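Xyloglucanase (Paenibacillus pabuli, PDB 2JEP) hydrolyses xyloglucan, a β-1,4-glucan-based polysaccharide of the plant cell wall, as a glycoside hydrolase of family 5. Local coordinates at residues A[188-193]-A[231-236]; A[238-243]-A[310-315]; A[263-268]-A[303-308]. All blocks are in the same frame, centred on the assembly; numbering follows the deposited sequence. Where two conformers were deposited one is given.

Contact 1. Residues A[188-193]-A[231-236]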
ATOM      1  N   TYR A 188     -14.668 -12.630   0.810  1.00 15.33           N
ATOM      2  CA  TYR A 188     -14.974 -11.196   0.630  1.00 16.17           C
ATOM      3  C   TYR A 188     -16.162 -10.706   1.420  1.00 15.83           C
ATOM      4  O   TYR A 188     -16.498  -9.489   1.342  1.00 17.59           O
ATOM      5  CB  TYR A 188     -15.192 -10.897  -0.848  1.00 17.73           C
ATOM      6  CG  TYR A 188     -13.893 -10.939  -1.553  1.00 17.59           C
ATOM      7  CD1 TYR A 188     -13.413 -12.119  -2.100  1.00 19.22           C
ATOM      8  CD2 TYR A 188     -13.111  -9.796  -1.649  1.00 20.63           C
ATOM      9  CE1 TYR A 188     -12.193 -12.149  -2.745  1.00 19.00           C
ATOM     10  CE2 TYR A 188     -11.912  -9.822  -2.268  1.00 19.27           C
ATOM     11  CZ  TYR A 188     -11.446 -10.991  -2.806  1.00 19.42           C
ATOM     12  OH  TYR A 188     -10.248 -11.034  -3.446  1.00 19.99           O
ATOM     13  N   GLY A 189     -16.779 -11.622   2.168  1.00 14.63           N
ATOM     14  CA  GLY A 189     -17.877 -11.296   3.046  1.00 15.00           C
ATOM     15  C   GLY A 189     -17.366 -10.894   4.407  1.00 14.14           C
ATOM     16  O   GLY A 189     -16.194 -10.576   4.590  1.00 13.83           O
ATOM     17  N   ASN A 190     -18.263 -10.852   5.366  1.00 13.71           N
ATOM     18  CA  ASN A 190     -17.973 -10.271   6.658  1.00 13.61           C
ATOM     19  C   ASN A 190     -16.839 -11.066   7.306  1.00 12.31           C
ATOM     20  O   ASN A 190     -16.807 -12.305   7.259  1.00 13.35           O
ATOM     21  CB  ASN A 190     -19.200 -10.255   7.572  1.00 15.21           C
ATOM     22  CG  ASN A 190     -20.302  -9.299   7.093  1.00 18.38           C
ATOM     23  OD1 ASN A 190     -20.138  -8.560   6.130  1.00 19.88           O
ATOM     24  ND2 ASN A 190     -21.432  -9.315   7.797  1.00 24.34           N
ATOM     25  N   PRO A 191     -15.898 -10.361   7.923  1.00 10.77           N
ATOM     26  CA  PRO A 191     -14.758 -11.020   8.552  1.00 10.32           C
ATOM     27  C   PRO A 191     -15.105 -11.885   9.743  1.00  9.75           C
ATOM     28  O   PRO A 191     -15.872 -11.508  10.631  1.00 11.03           O
ATOM     29  CB  PRO A 191     -13.897  -9.867   9.041  1.00 10.68           C
ATOM     30  CG  PRO A 191     -14.591  -8.658   8.710  1.00 13.09           C
ATOM     31  CD  PRO A 191     -15.805  -8.901   7.982  1.00 11.18           C
ATOM     32  N   ASN A 192     -14.461 -13.036   9.785  1.00  8.94           N
ATOM     33  CA  ASN A 192     -14.495 -13.887  10.961  1.00  8.51           C
ATOM     34  C   ASN A 192     -13.843 -13.137  12.139  1.00  8.28           C
ATOM     35  O   ASN A 192     -12.708 -12.692  12.018  1.00  8.30           O
ATOM     36  CB  ASN A 192     -13.732 -15.167  10.569  1.00  9.76           C
ATOM     37  CG  ASN A 192     -13.574 -16.160  11.686  1.00 11.53           C
ATOM     38  OD1 ASN A 192     -13.129 -15.813  12.773  1.00 12.25           O
ATOM     39  ND2 ASN A 192     -13.871 -17.442  11.396  1.00 14.30           N
ATOM     40  N   SER A 193     -14.564 -12.989  13.249  1.00  7.81           N
ATOM     41  CA  SER A 193     -14.075 -12.208  14.365  1.00  7.41           C
ATOM     42  C   SER A 193     -12.796 -12.770  14.983  1.00  7.17           C
ATOM     43  O   SER A 193     -11.916 -11.990  15.389  1.00  7.12           O
ATOM     44  CB  SER A 193     -15.137 -12.063  15.443  1.00  8.61           C
ATOM     45  OG  SER A 193     -15.639 -13.320  15.833  1.00  9.29           O
ATOM     46  N   ILE A 231     -12.204  -0.578   3.367  1.00  7.20           N
ATOM     47  CA  ILE A 231     -12.708   0.542   4.173  1.00  7.70           C
ATOM     48  C   ILE A 231     -13.874   0.137   5.085  1.00  8.59           C
ATOM     49  O   ILE A 231     -13.827   0.353   6.291  1.00  8.27           O
ATOM     50  CB  ILE A 231     -13.092   1.738   3.274  1.00  7.56           C
ATOM     51  CG1 ILE A 231     -11.807   2.406   2.728  1.00  8.50           C
ATOM     52  CG2 ILE A 231     -13.946   2.751   4.037  1.00  8.62           C
ATOM     53  CD1 ILE A 231     -12.043   3.495   1.666  1.00  9.10           C
ATOM     54  N   ASP A 232     -14.901  -0.466   4.514  1.00  8.41           N
ATOM     55  CA  ASP A 232     -16.086  -0.797   5.319  1.00  8.81           C
ATOM     56  C   ASP A 232     -15.738  -1.723   6.474  1.00  8.78           C
ATOM     57  O   ASP A 232     -16.246  -1.561   7.592  1.00  9.43           O
ATOM     58  CB  ASP A 232     -17.120  -1.491   4.472  1.00  9.88           C
ATOM     59  CG  ASP A 232     -17.882  -0.545   3.547  1.00 11.71           C
ATOM     60  OD1 ASP A 232     -17.752   0.684   3.663  1.00 11.96           O
ATOM     61  OD2 ASP A 232     -18.643  -1.094   2.728  1.00 15.10           O
ATOM     62  N   TYR A 233     -14.878  -2.696   6.225  1.00  8.22           N
ATOM     63  CA  TYR A 233     -14.534  -3.656   7.279  1.00  8.70           C
ATOM     64  C   TYR A 233     -13.524  -3.118   8.296  1.00  8.56           C
ATOM     65  O   TYR A 233     -13.299  -3.760   9.318  1.00  8.34           O
ATOM     66  CB  TYR A 233     -14.037  -4.984   6.687  1.00  8.93           C
ATOM     67  CG  TYR A 233     -15.081  -5.761   5.906  1.00  9.36           C
ATOM     68  CD1 TYR A 233     -16.400  -5.821   6.343  1.00 10.84           C
ATOM     69  CD2 TYR A 233     -14.758  -6.428   4.741  1.00 10.29           C
ATOM     70  CE1 TYR A 233     -17.348  -6.537   5.653  1.00 11.90           C
ATOM     71  CE2 TYR A 233     -15.711  -7.151   4.041  1.00 11.45           C
ATOM     72  CZ  TYR A 233     -16.998  -7.188   4.504  1.00 11.76           C
ATOM     73  OH  TYR A 233     -17.965  -7.913   3.804  1.00 14.19           O
ATOM     74  N   THR A 234     -12.928  -1.969   8.007  1.00  8.16           N
ATOM     75  CA  THR A 234     -12.018  -1.275   8.901  1.00  8.12           C
ATOM     76  C   THR A 234     -12.741  -0.221   9.740  1.00  8.79           C
ATOM     77  O   THR A 234     -12.451  -0.067  10.928  1.00  9.19           O
ATOM     78  CB  THR A 234     -10.844  -0.665   8.110  1.00  7.96           C
ATOM     79  OG1 THR A 234     -10.240  -1.691   7.314  1.00  7.85           O
ATOM     80  CG2 THR A 234      -9.816  -0.056   9.017  1.00  8.96           C
ATOM     81  N   VAL A 235     -13.674   0.507   9.129  1.00  9.00           N
ATOM     82  CA  VAL A 235     -14.383   1.546   9.879  0.50  9.12           C
ATOM     83  C   VAL A 235     -15.617   1.027  10.607  1.00 10.47           C
ATOM     84  O   VAL A 235     -16.006   1.605  11.619  1.00 12.52           O
ATOM     85  CB  VAL A 235     -14.785   2.773   9.014  0.50  8.48           C
ATOM     86  CG1 VAL A 235     -13.541   3.381   8.363  0.50  9.15           C
ATOM     87  CG2 VAL A 235     -15.886   2.412   7.985  0.50  7.61           C
ATOM     88  N   GLY A 236     -16.224  -0.032  10.116  1.00 10.48           N
ATOM     89  CA  GLY A 236     -17.432  -0.548  10.741  1.00 10.95           C
ATOM     90  C   GLY A 236     -17.159  -1.404  11.955  1.00 11.24           C
ATOM     91  O   GLY A 236     -16.018  -1.592  12.368  1.00 11.32           O
TER

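Contact 2. Residues A[238-243]-A[310-315]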
ATOM      1  N   TYR A 238     -16.720  -4.487  12.978  1.00 10.37           N
ATOM      2  CA  TYR A 238     -16.389  -5.839  12.548  1.00  9.54           C
ATOM      3  C   TYR A 238     -15.231  -6.457  13.291  1.00  8.82           C
ATOM      4  O   TYR A 238     -14.931  -7.645  13.091  1.00  9.45           O
ATOM      5  CB  TYR A 238     -16.056  -5.860  11.047  1.00 10.31           C
ATOM      6  CG  TYR A 238     -17.241  -5.507  10.167  1.00 10.90           C
ATOM      7  CD1 TYR A 238     -18.194  -6.467   9.844  1.00 12.51           C
ATOM      8  CD2 TYR A 238     -17.406  -4.216   9.677  1.00 10.95           C
ATOM      9  CE1 TYR A 238     -19.282  -6.147   9.023  1.00 14.17           C
ATOM     10  CE2 TYR A 238     -18.480  -3.892   8.842  1.00 11.89           C
ATOM     11  CZ  TYR A 238     -19.421  -4.858   8.529  1.00 13.26           C
ATOM     12  OH  TYR A 238     -20.472  -4.504   7.696  1.00 15.62           O
ATOM     13  N   GLY A 239     -14.603  -5.685  14.164  1.00  8.64           N
ATOM     14  CA  GLY A 239     -13.524  -6.215  14.981  1.00  8.42           C
ATOM     15  C   GLY A 239     -12.194  -5.488  14.928  1.00  7.70           C
ATOM     16  O   GLY A 239     -11.295  -5.815  15.703  1.00  8.05           O
ATOM     17  N   PHE A 240     -12.031  -4.508  14.032  1.00  7.53           N
ATOM     18  CA  PHE A 240     -10.745  -3.793  14.012  1.00  7.43           C
ATOM     19  C   PHE A 240     -10.504  -3.102  15.353  1.00  7.24           C
ATOM     20  O   PHE A 240     -11.411  -2.498  15.905  1.00  8.61           O
ATOM     21  CB  PHE A 240     -10.737  -2.734  12.903  1.00  7.30           C
ATOM     22  CG  PHE A 240      -9.425  -1.993  12.759  1.00  8.06           C
ATOM     23  CD1 PHE A 240      -8.304  -2.625  12.266  1.00  8.22           C
ATOM     24  CD2 PHE A 240      -9.307  -0.678  13.158  1.00  9.45           C
ATOM     25  CE1 PHE A 240      -7.119  -1.925  12.126  1.00  9.73           C
ATOM     26  CE2 PHE A 240      -8.107   0.001  13.047  1.00  9.95           C
ATOM     27  CZ  PHE A 240      -7.021  -0.624  12.529  1.00  9.52           C
ATOM     28  N   THR A 241      -9.270  -3.179  15.848  1.00  7.94           N
ATOM     29  CA  THR A 241      -8.841  -2.407  16.991  1.00  8.01           C
ATOM     30  C   THR A 241      -7.562  -1.650  16.683  1.00  8.19           C
ATOM     31  O   THR A 241      -6.722  -2.120  15.917  1.00  9.83           O
ATOM     32  CB  THR A 241      -8.673  -3.251  18.266  1.00  8.70           C
ATOM     33  OG1 THR A 241      -7.655  -4.227  18.061  1.00 10.58           O
ATOM     34  CG2 THR A 241      -9.996  -3.921  18.668  1.00 10.57           C
ATOM     35  N   LEU A 242      -7.426  -0.476  17.277  1.00  8.49           N
ATOM     36  CA  LEU A 242      -6.211   0.314  17.135  1.00  8.96           C
ATOM     37  C   LEU A 242      -5.146  -0.219  18.090  1.00  9.52           C
ATOM     38  O   LEU A 242      -5.426  -0.490  19.252  1.00 10.79           O
ATOM     39  CB  LEU A 242      -6.494   1.793  17.425  1.00  9.75           C
ATOM     40  CG  LEU A 242      -7.320   2.478  16.332  1.00 10.97           C
ATOM     41  CD1 LEU A 242      -8.006   3.714  16.910  1.00 13.97           C
ATOM     42  CD2 LEU A 242      -6.470   2.802  15.094  1.00 11.47           C
ATOM     43  N   PRO A 243      -3.906  -0.378  17.612  1.00  9.72           N
ATOM     44  CA  PRO A 243      -2.880  -0.863  18.511  1.00 10.22           C
ATOM     45  C   PRO A 243      -2.518   0.152  19.581  1.00 10.12           C
ATOM     46  O   PRO A 243      -2.632   1.349  19.349  1.00 11.49           O
ATOM     47  CB  PRO A 243      -1.684  -1.090  17.590  1.00 11.08           C
ATOM     48  CG  PRO A 243      -1.925  -0.267  16.429  1.00 13.86           C
ATOM     49  CD  PRO A 243      -3.382  -0.129  16.259  1.00 10.76           C
ATOM     50  N   ASP A 310     -13.803  10.360   9.203  1.00 10.35           N
ATOM     51  CA  ASP A 310     -14.579  10.455  10.440  1.00 11.32           C
ATOM     52  C   ASP A 310     -14.059   9.486  11.517  1.00 11.43           C
ATOM     53  O   ASP A 310     -14.031   9.820  12.704  1.00 13.31           O
ATOM     54  CB  ASP A 310     -16.036  10.148  10.156  1.00 11.82           C
ATOM     55  CG  ASP A 310     -16.760  11.258   9.419  1.00 13.07           C
ATOM     56  OD1 ASP A 310     -16.278  12.400   9.374  1.00 15.90           O
ATOM     57  OD2 ASP A 310     -17.845  10.969   8.878  1.00 15.75           O
ATOM     58  N   LYS A 311     -13.663   8.281  11.122  1.00 11.11           N
ATOM     59  CA  LYS A 311     -13.270   7.262  12.085  0.50 11.05           C
ATOM     60  C   LYS A 311     -11.838   7.459  12.572  1.00 10.81           C
ATOM     61  O   LYS A 311     -11.562   7.261  13.748  1.00 12.39           O
ATOM     62  CB  LYS A 311     -13.446   5.859  11.497  0.50 11.37           C
ATOM     63  CG  LYS A 311     -13.145   4.713  12.456  0.50 11.76           C
ATOM     64  CD  LYS A 311     -13.977   4.734  13.733  0.50 12.97           C
ATOM     65  CE  LYS A 311     -15.468   4.609  13.476  0.50 15.53           C
ATOM     66  NZ  LYS A 311     -16.222   4.489  14.752  0.50 17.84           N
ATOM     67  N   PHE A 312     -10.932   7.816  11.661  1.00  9.75           N
ATOM     68  CA  PHE A 312      -9.505   7.799  11.952  1.00  9.68           C
ATOM     69  C   PHE A 312      -8.845   9.154  11.919  1.00 10.60           C
ATOM     70  O   PHE A 312      -8.150   9.515  12.870  1.00 11.38           O
ATOM     71  CB  PHE A 312      -8.783   6.810  11.030  1.00  9.12           C
ATOM     72  CG  PHE A 312      -9.278   5.413  11.173  1.00  8.86           C
ATOM     73  CD1 PHE A 312      -9.121   4.743  12.377  1.00  9.57           C
ATOM     74  CD2 PHE A 312      -9.887   4.756  10.114  1.00  8.56           C
ATOM     75  CE1 PHE A 312      -9.588   3.487  12.530  1.00 10.40           C
ATOM     76  CE2 PHE A 312     -10.353   3.464  10.277  1.00 10.79           C
ATOM     77  CZ  PHE A 312     -10.188   2.835  11.481  1.00  9.94           C
ATOM     78  N   VAL A 313      -9.001   9.904  10.832  1.00 10.60           N
ATOM     79  CA  VAL A 313      -8.269  11.168  10.698  1.00 11.43           C
ATOM     80  C   VAL A 313      -8.604  12.116  11.846  1.00 12.91           C
ATOM     81  O   VAL A 313      -7.699  12.776  12.402  1.00 13.89           O
ATOM     82  CB  VAL A 313      -8.518  11.866   9.336  1.00 10.87           C
ATOM     83  CG1 VAL A 313      -7.731  13.200   9.275  1.00 12.59           C
ATOM     84  CG2 VAL A 313      -8.082  10.951   8.152  1.00 12.27           C
ATOM     85  N   THR A 314      -9.887  12.168  12.200  1.00 13.66           N
ATOM     86  CA  THR A 314     -10.345  13.045  13.278  1.00 15.15           C
ATOM     87  C   THR A 314      -9.773  12.664  14.631  1.00 15.41           C
ATOM     88  O   THR A 314      -9.860  13.467  15.573  1.00 16.92           O
ATOM     89  CB  THR A 314     -11.884  13.024  13.434  1.00 15.92           C
ATOM     90  OG1 THR A 314     -12.361  11.707  13.743  1.00 18.45           O
ATOM     91  CG2 THR A 314     -12.579  13.586  12.212  1.00 18.08           C
ATOM     92  N   GLN A 315      -9.300  11.430  14.766  1.00 14.85           N
ATOM     93  CA  GLN A 315      -8.728  10.947  16.033  1.00 15.42           C
ATOM     94  C   GLN A 315      -7.216  11.073  16.062  1.00 14.21           C
ATOM     95  O   GLN A 315      -6.567  10.619  17.015  1.00 15.28           O
ATOM     96  CB  GLN A 315      -9.148   9.501  16.271  1.00 16.57           C
ATOM     97  CG  GLN A 315     -10.668   9.252  16.256  1.00 19.87           C
ATOM     98  CD  GLN A 315     -11.471  10.247  17.083  1.00 26.05           C
ATOM     99  OE1 GLN A 315     -12.277  11.021  16.548  1.00 31.47           O
ATOM    100  NE2 GLN A 315     -11.257  10.226  18.384  1.00 28.10           N
TER

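Contact 3. Residues A[263-268]-A[303-308]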
ATOM      1  N   ALA A 263      -5.804   1.746   3.823  1.00  6.50           N
ATOM      2  CA  ALA A 263      -6.883   1.088   3.074  1.00  6.28           C
ATOM      3  C   ALA A 263      -6.507   1.166   1.601  1.00  6.19           C
ATOM      4  O   ALA A 263      -5.665   2.010   1.204  1.00  7.00           O
ATOM      5  CB  ALA A 263      -8.280   1.751   3.331  1.00  8.28           C
ATOM      6  N   HIS A 264      -7.080   0.257   0.805  1.00  6.28           N
ATOM      7  CA  HIS A 264      -6.895   0.242  -0.643  1.00  5.97           C
ATOM      8  C   HIS A 264      -8.231   0.481  -1.327  1.00  6.77           C
ATOM      9  O   HIS A 264      -9.260   0.169  -0.757  1.00  8.47           O
ATOM     10  CB  HIS A 264      -6.295  -1.092  -1.102  1.00  6.56           C
ATOM     11  CG  HIS A 264      -4.898  -1.330  -0.612  1.00  6.57           C
ATOM     12  ND1 HIS A 264      -4.244  -2.537  -0.756  1.00  6.16           N
ATOM     13  CD2 HIS A 264      -4.063  -0.530   0.097  1.00  6.12           C
ATOM     14  CE1 HIS A 264      -3.037  -2.439  -0.204  1.00  6.53           C
ATOM     15  NE2 HIS A 264      -2.895  -1.228   0.312  1.00  5.99           N
ATOM     16  N   TYR A 265      -8.206   1.021  -2.540  1.00  7.07           N
ATOM     17  CA  TYR A 265      -9.449   1.417  -3.191  1.00  7.03           C
ATOM     18  C   TYR A 265      -9.414   1.139  -4.684  1.00  7.22           C
ATOM     19  O   TYR A 265      -8.638   1.752  -5.417  1.00  7.74           O
ATOM     20  CB  TYR A 265      -9.717   2.899  -2.961  1.00  7.66           C
ATOM     21  CG  TYR A 265     -11.127   3.321  -3.293  1.00  7.20           C
ATOM     22  CD1 TYR A 265     -12.158   3.062  -2.412  1.00  8.63           C
ATOM     23  CD2 TYR A 265     -11.450   3.921  -4.513  1.00  7.76           C
ATOM     24  CE1 TYR A 265     -13.461   3.434  -2.723  1.00  8.96           C
ATOM     25  CE2 TYR A 265     -12.743   4.286  -4.812  1.00  8.49           C
ATOM     26  CZ  TYR A 265     -13.736   4.041  -3.913  1.00  8.44           C
ATOM     27  OH  TYR A 265     -15.048   4.397  -4.179  1.00  9.47           O
ATOM     28  N   TYR A 266     -10.280   0.228  -5.118  1.00  7.37           N
ATOM     29  CA  TYR A 266     -10.417  -0.135  -6.517  1.00  7.16           C
ATOM     30  C   TYR A 266     -11.906  -0.282  -6.869  1.00  7.10           C
ATOM     31  O   TYR A 266     -12.262  -1.104  -7.719  1.00  8.64           O
ATOM     32  CB  TYR A 266      -9.696  -1.443  -6.798  1.00  8.00           C
ATOM     33  CG  TYR A 266      -8.179  -1.454  -6.622  1.00  7.41           C
ATOM     34  CD1 TYR A 266      -7.350  -1.031  -7.631  1.00  7.14           C
ATOM     35  CD2 TYR A 266      -7.600  -1.943  -5.476  1.00  7.53           C
ATOM     36  CE1 TYR A 266      -5.981  -1.134  -7.518  1.00  7.74           C
ATOM     37  CE2 TYR A 266      -6.233  -2.041  -5.344  1.00  7.67           C
ATOM     38  CZ  TYR A 266      -5.423  -1.613  -6.356  1.00  7.38           C
ATOM     39  OH  TYR A 266      -4.053  -1.752  -6.307  1.00  8.04           O
ATOM     40  N   SER A 267     -12.759   0.506  -6.225  1.00  7.67           N
ATOM     41  CA  SER A 267     -14.193   0.394  -6.467  1.00  8.16           C
ATOM     42  C   SER A 267     -14.667   1.411  -7.480  1.00  7.29           C
ATOM     43  O   SER A 267     -14.196   2.534  -7.484  1.00  7.67           O
ATOM     44  CB  SER A 267     -14.972   0.608  -5.178  1.00  9.40           C
ATOM     45  OG  SER A 267     -14.685  -0.403  -4.215  1.00 13.08           O
ATOM     46  N   PRO A 268     -15.626   1.034  -8.333  1.00  6.68           N
ATOM     47  CA  PRO A 268     -16.204  -0.281  -8.501  1.00  7.29           C
ATOM     48  C   PRO A 268     -15.299  -1.178  -9.313  1.00  7.19           C
ATOM     49  O   PRO A 268     -14.752  -0.766 -10.335  1.00  7.61           O
ATOM     50  CB  PRO A 268     -17.515   0.003  -9.256  1.00  7.73           C
ATOM     51  CG  PRO A 268     -17.182   1.215 -10.080  1.00  7.91           C
ATOM     52  CD  PRO A 268     -16.175   2.010  -9.304  1.00  7.71           C
ATOM     53  N   SER A 303     -18.703   8.977   0.180  1.00  8.54           N
ATOM     54  CA  SER A 303     -19.120   8.273   1.402  0.50  9.56           C
ATOM     55  C   SER A 303     -17.984   7.427   1.968  1.00  9.05           C
ATOM     56  O   SER A 303     -17.732   7.396   3.173  1.00  9.66           O
ATOM     57  CB  SER A 303     -20.314   7.356   1.097  0.50 10.05           C
ATOM     58  OG  SER A 303     -20.749   6.660   2.262  0.50 14.84           O
ATOM     59  N   GLN A 304     -17.317   6.694   1.083  1.00  8.52           N
ATOM     60  CA  GLN A 304     -16.246   5.827   1.510  1.00  7.84           C
ATOM     61  C   GLN A 304     -15.122   6.600   2.182  1.00  7.76           C
ATOM     62  O   GLN A 304     -14.659   6.255   3.270  1.00  8.71           O
ATOM     63  CB  GLN A 304     -15.719   5.037   0.311  1.00  8.38           C
ATOM     64  CG  GLN A 304     -16.664   3.967  -0.163  1.00  8.73           C
ATOM     65  CD  GLN A 304     -16.643   2.768   0.716  1.00  9.90           C
ATOM     66  OE1 GLN A 304     -15.619   2.072   0.769  1.00 12.20           O
ATOM     67  NE2 GLN A 304     -17.726   2.535   1.422  1.00 11.92           N
ATOM     68  N   PHE A 305     -14.600   7.610   1.505  1.00  8.41           N
ATOM     69  CA  PHE A 305     -13.461   8.330   2.059  1.00  8.19           C
ATOM     70  C   PHE A 305     -13.869   9.157   3.266  1.00  8.62           C
ATOM     71  O   PHE A 305     -13.103   9.244   4.247  1.00  8.86           O
ATOM     72  CB  PHE A 305     -12.754   9.173   0.997  1.00  8.44           C
ATOM     73  CG  PHE A 305     -11.842   8.391   0.066  1.00  8.51           C
ATOM     74  CD1 PHE A 305     -11.992   7.024  -0.133  1.00  9.10           C
ATOM     75  CD2 PHE A 305     -10.839   9.046  -0.628  1.00  9.24           C
ATOM     76  CE1 PHE A 305     -11.159   6.345  -1.001  1.00  8.65           C
ATOM     77  CE2 PHE A 305     -10.001   8.372  -1.515  1.00  8.66           C
ATOM     78  CZ  PHE A 305     -10.169   7.011  -1.689  1.00  8.29           C
ATOM     79  N   LYS A 306     -15.079   9.713   3.261  1.00  8.84           N
ATOM     80  CA  LYS A 306     -15.520  10.429   4.453  1.00  9.37           C
ATOM     81  C   LYS A 306     -15.535   9.485   5.656  1.00  9.36           C
ATOM     82  O   LYS A 306     -15.224   9.908   6.771  1.00 10.17           O
ATOM     83  CB  LYS A 306     -16.889  11.068   4.262  1.00 11.13           C
ATOM     84  CG  LYS A 306     -17.268  11.945   5.453  1.00 13.26           C
ATOM     85  CD  LYS A 306     -18.525  12.748   5.173  1.00 17.23           C
ATOM     86  CE  LYS A 306     -18.789  13.735   6.291  1.00 19.05           C
ATOM     87  NZ  LYS A 306     -19.208  13.048   7.546  1.00 19.02           N
ATOM     88  N   SER A 307     -15.862   8.213   5.455  1.00  8.84           N
ATOM     89  CA  SER A 307     -15.937   7.299   6.594  1.00  8.89           C
ATOM     90  C   SER A 307     -14.562   7.081   7.227  1.00  9.68           C
ATOM     91  O   SER A 307     -14.462   6.945   8.454  1.00 10.19           O
ATOM     92  CB  SER A 307     -16.613   5.991   6.213  1.00  8.85           C
ATOM     93  OG  SER A 307     -15.791   5.109   5.464  1.00  9.43           O
ATOM     94  N   MET A 308     -13.499   7.067   6.411  1.00  9.17           N
ATOM     95  CA  MET A 308     -12.152   6.944   6.948  1.00  8.94           C
ATOM     96  C   MET A 308     -11.737   8.214   7.686  1.00  9.16           C
ATOM     97  O   MET A 308     -11.078   8.160   8.727  1.00  9.95           O
ATOM     98  CB  MET A 308     -11.140   6.634   5.824  1.00  9.34           C
ATOM     99  CG  MET A 308     -11.278   5.257   5.217  1.00  9.64           C
ATOM    100  SD  MET A 308     -10.826   3.907   6.349  1.00  9.62           S
ATOM    101  CE  MET A 308      -9.017   4.072   6.405  1.00  9.65           C
TER

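Contact 1. Residues A[188-193]-A[231-236]
Y233 reaches out of the short helix 231-235 and lays its ring beside the loop 188-193, where P191 covers one face and N190 and Y188 meet the phenol end. The CB of Y233 points toward the loop, and the first torsion sets CG beside the backbone N (chi1 -66°), which carries the ring on to the proline. CG itself lies 3.8 Å from P191 CD. Farther along one flank, CD1 is 3.5 Å from the same carbon. P191 CD thus stands over the face, 3.7 Å from the ring centroid and only 18° off the normal: a CH-pi contact. Proline suits this place because its CD methylene, bonded to the ring nitrogen, is somewhat polarised and offers its C-H groups to the pi cloud. CE1 passes N190 OD1 at 3.5 Å, while on the other flank CE2 approaches G189 O at the same distance. Segment 188-193 lies in the connection after strand 175-178 and helix 231-235 in the one after strand 222-225, neighbouring strands of the (β/α)8 TIM barrel, so the tyrosine bridges two successive connections. At the tip, Y233 OH lies 3.2 Å from N190 OD1 and 3.3 Å from Y188 O, the latter in the plane of the ring; its single proton has both within reach, with neither settled as the acceptor. The N190 amide stands almost upright to the ring, their planes 80° apart. A leucine at Y233 would probably leave Y188 O and N190 OD1 without their shared hydroxyl and P191 without a pi face. Y238, from the chain just beyond, adds an edge-to-face ring partner to Y233, and it also touches P191 and N190.

Contact 2. Residues A[238-243]-A[310-315]
The rings of F240 and F312 meet obliquely, their planes nearly perpendicular at 87° and their centroids 5.8 Å apart. In the conformer given, K311 CG sits 3.6 Å above one face of F312, over its centre; the aliphatic part of a lysine can cover an aromatic face in this way. The far end of the F312 ring, CE1 and CZ, does the touching across the contact: CE1 lies 3.8 Å from F240 CE2, and CZ also meets CD2 of that ring. F240 gets there with CG anti to the backbone N (chi1 -177°), a torsion that extends its ring toward the helix, and the chain leads into it through G239, whose positive phi suits a glycine. L242 comes to the same end of the F312 ring, its CD2 methyl 4.1 Å from F312 CE1. No polar bond joins the segments, so large apolar residues suit all three positions: F312 is buried, while F240 and L242 lie partly exposed on the loop that passes over it. Around the phenylalanine pair, F240 also packs on Y196 and N200 of helix 193-211, L242 on I261 of strand 259-265, and F312 on that same isoleucine and on T234 and V235 of helix 231-235, so the pair fills the junction between helix 298-313, these two helices and the barrel strand.

Contact 3. Residues A[263-268]-A[303-308]
Q304, whose CB and CG come obliquely to Y265 CE1, has a backbone carbonyl that S307 OG grips from one turn ahead, with S307 OG to Q304 O at 2.7 Å and the donor tilted out of the carbonyl plane. The backbone N atoms of S307 and M308 add weak bonds to the same oxygen. At S307 a serine suits this partly exposed position, its hydroxyl turned back onto the carbonyl of its own helix. The amide end of Q304 is held too: NE2 donates to D232 OD1, while the aliphatic part of the chain faces the tyrosine, with CB 4.1 Å from Y265 CE1. Glutamine suits a buried place that is apolar near its root and polar at its tip. The first torsion of Y265 (-166°) turns CG opposite the backbone nitrogen, bringing the ring out from the strand to the helix. There F305 turns an edge into one face of it, a T-shaped pair with centroids 5.1 Å apart and planes at 76°. The touching atom is F305 CE1, 3.7 Å from Y265 CD1 and displaced toward the rim of the face; the backbone N of S267 lies over the opposite face. Two residues back along the strand, the small CB of A263 lets the methyl of M308 approach, the methionine chain bending at its second and third torsions to bring CE within 3.9 Å of A263 CB. I321 of the next strand, 319-324, packs on both Y265 and F305. Strand 263-265 and helix 303-308 run almost antiparallel, at 171°, the closest approach of the two segment axes being 11.4 Å, as expected of a TIM-barrel strand and the long helix that packs on its outer side before the next strand, the fold of family 5 glycoside hydrolases.

Following the chain from the N terminus, residues 188-193 come first, in the loop after strand 175-178; contact 1 closes once helix 193-211 and strand 222-225 have been passed and helix 231-235 is reached. Contact 2 opens just afterwards at 238-243 and closes only at 310-315. Within that span lies contact 3, joining strand 259-265 to helix 298-313, the helix that contact 2 also uses. Contacts 2 and 3 are thus nested, and contact 1 precedes both. Helix 231-235 touches helix 298-313, I231 packing on S307 and V235 on M308. Together the contacts tie the connections after strands 175-178 and 222-225 to the unit of strand 259-265 with helix 298-313, consecutive round the barrel.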